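Local coordinates for protein hydrazine synthase alpha subunit (Candidatus Kuenenia stuttgartiensis, PDB 5C2V) that works within the hydrazine synthase complex, condensing hydroxylamine made in the gamma subunit with ammonia to give hydrazine, at residues 297-302 against 338-343. Numbering follows the deposited sequence.
Sequences KIVYVE and RSPYPL
V299 and V301 meet P340 where two neighbouring blades of the six-bladed beta-propeller face each other, a worked example of how such blades adhere through apolar side chains rather than through a shared sheet. Strand 297-302 is the second of four in its blade, and 338-342 lies on the first strand of the next. The two segments run nearly antiparallel, at 170°, yet their axes stay 7.0 Å apart at closest approach and no hydrogen bond joins them; V299 and V301 make their backbone bonds to K290 and S287, and to no residue of 338-343.

The apolar contacts come from one face of strand 297-302, since V299 and V301 both point toward the other blade while I298 and Y300 point away. V299 meets the proline ring through CG1, which lies 4.3 Å from CB of P340. V301 has CG1 anti to its own nitrogen (chi1 168°) and CG2 beside that nitrogen, and CG2 is the branch that touches. V301 CG2 also packs against the backbone before the proline, 3.9 Å from CA of R338.

Polar groups of 338-343 are engaged outside the contact. The side chain of R338 sets off away from 297-302, and its NH1 forms a salt bridge with D44; the guanidinium also makes a cation-pi contact with F358. The amide of S339 is hydrogen-bonded to OE1 of Q288, from strand 285-291, the neighbour of 297-302 in its own blade, a polar link between the blades beside the valine. The closest approach in this buried contact is V301 CG2 to P340 CD, 3.7 Å.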
# COMPACT_ATOMS: atom_id res chain seq x y z
N LYS D 297 4.96 -27.25 -7.59
CA LYS D 297 4.92 -25.79 -7.51
C LYS D 297 3.94 -25.22 -8.52
O LYS D 297 3.93 -25.61 -9.68
CB LYS D 297 6.31 -25.20 -7.76
CG LYS D 297 7.35 -25.56 -6.71
CD LYS D 297 8.69 -24.92 -7.04
CE LYS D 297 9.73 -25.24 -5.97
NZ LYS D 297 11.06 -24.64 -6.30
N ILE D 298 3.12 -24.28 -8.06
CA ILE D 298 2.28 -23.53 -8.98
C ILE D 298 3.17 -22.48 -9.62
O ILE D 298 3.70 -21.60 -8.94
CB ILE D 298 1.09 -22.85 -8.27
CG1 ILE D 298 0.25 -23.88 -7.52
CG2 ILE D 298 0.24 -22.09 -9.28
CD1 ILE D 298 -0.89 -23.26 -6.73
N VAL D 299 3.32 -22.58 -10.94
CA VAL D 299 4.15 -21.66 -11.70
C VAL D 299 3.26 -20.83 -12.61
O VAL D 299 2.50 -21.37 -13.40
CB VAL D 299 5.21 -22.40 -12.54
CG1 VAL D 299 5.95 -21.42 -13.44
CG2 VAL D 299 6.18 -23.14 -11.63
N TYR D 300 3.35 -19.51 -12.48
CA TYR D 300 2.45 -18.64 -13.21
C TYR D 300 3.15 -17.41 -13.76
O TYR D 300 4.24 -17.03 -13.32
CB TYR D 300 1.29 -18.22 -12.30
CG TYR D 300 1.70 -17.44 -11.07
CD1 TYR D 300 2.22 -18.09 -9.96
CD2 TYR D 300 1.53 -16.06 -11.00
CE1 TYR D 300 2.58 -17.39 -8.82
CE2 TYR D 300 1.89 -15.35 -9.87
CZ TYR D 300 2.42 -16.02 -8.79
OH TYR D 300 2.78 -15.32 -7.66
N VAL D 301 2.49 -16.79 -14.74
CA VAL D 301 2.98 -15.55 -15.33
C VAL D 301 2.52 -14.38 -14.48
O VAL D 301 1.32 -14.15 -14.31
CB VAL D 301 2.47 -15.37 -16.77
CG1 VAL D 301 2.75 -13.96 -17.26
CG2 VAL D 301 3.11 -16.40 -17.69
N GLU D 302 3.50 -13.65 -13.95
CA GLU D 302 3.24 -12.45 -13.19
C GLU D 302 3.53 -11.24 -14.06
O GLU D 302 4.69 -10.92 -14.34
CB GLU D 302 4.09 -12.43 -11.92
CG GLU D 302 3.61 -11.46 -10.85
CD GLU D 302 4.50 -11.47 -9.62
OE1 GLU D 302 4.10 -12.05 -8.60
OE2 GLU D 302 5.60 -10.89 -9.69
N ARG D 338 6.25 -15.85 -21.09
CA ARG D 338 4.83 -16.19 -21.18
C ARG D 338 4.65 -17.68 -21.44
O ARG D 338 5.56 -18.36 -21.92
CB ARG D 338 4.15 -15.37 -22.28
CG ARG D 338 4.58 -15.76 -23.69
CD ARG D 338 4.15 -14.75 -24.73
NE ARG D 338 2.70 -14.63 -24.84
CZ ARG D 338 2.07 -13.91 -25.77
NH1 ARG D 338 2.78 -13.25 -26.68
NH2 ARG D 338 0.75 -13.86 -25.80
N SER D 339 3.46 -18.18 -21.11
CA SER D 339 3.06 -19.56 -21.38
C SER D 339 4.06 -20.63 -20.93
O SER D 339 4.63 -21.33 -21.77
CB SER D 339 2.79 -19.72 -22.88
OG SER D 339 1.89 -18.74 -23.35
N PRO D 340 4.28 -20.75 -19.61
CA PRO D 340 5.17 -21.81 -19.12
C PRO D 340 4.50 -23.18 -19.15
O PRO D 340 3.30 -23.27 -18.89
CB PRO D 340 5.46 -21.37 -17.69
CG PRO D 340 4.23 -20.64 -17.27
CD PRO D 340 3.71 -19.96 -18.51
N TYR D 341 5.25 -24.23 -19.46
CA TYR D 341 4.68 -25.58 -19.49
C TYR D 341 5.57 -26.62 -18.81
O TYR D 341 6.46 -27.19 -19.44
CB TYR D 341 4.40 -26.02 -20.93
CG TYR D 341 3.29 -27.04 -21.00
CD1 TYR D 341 3.56 -28.39 -20.80
CD2 TYR D 341 1.98 -26.66 -21.24
CE1 TYR D 341 2.55 -29.33 -20.85
CE2 TYR D 341 0.97 -27.59 -21.29
CZ TYR D 341 1.26 -28.92 -21.10
OH TYR D 341 0.25 -29.85 -21.15
N PRO D 342 5.33 -26.87 -17.51
CA PRO D 342 6.10 -27.86 -16.75
C PRO D 342 5.93 -29.28 -17.31
O PRO D 342 4.86 -29.63 -17.80
CB PRO D 342 5.50 -27.77 -15.34
CG PRO D 342 4.72 -26.50 -15.31
CD PRO D 342 4.24 -26.28 -16.71
N LEU D 343 6.99 -30.08 -17.22
CA LEU D 343 6.94 -31.47 -17.65
C LEU D 343 7.14 -32.41 -16.45
O LEU D 343 7.79 -32.04 -15.48
CB LEU D 343 8.01 -31.76 -18.71
CG LEU D 343 7.75 -31.31 -20.15
CD1 LEU D 343 8.91 -31.71 -21.05
CD2 LEU D 343 6.45 -31.90 -20.67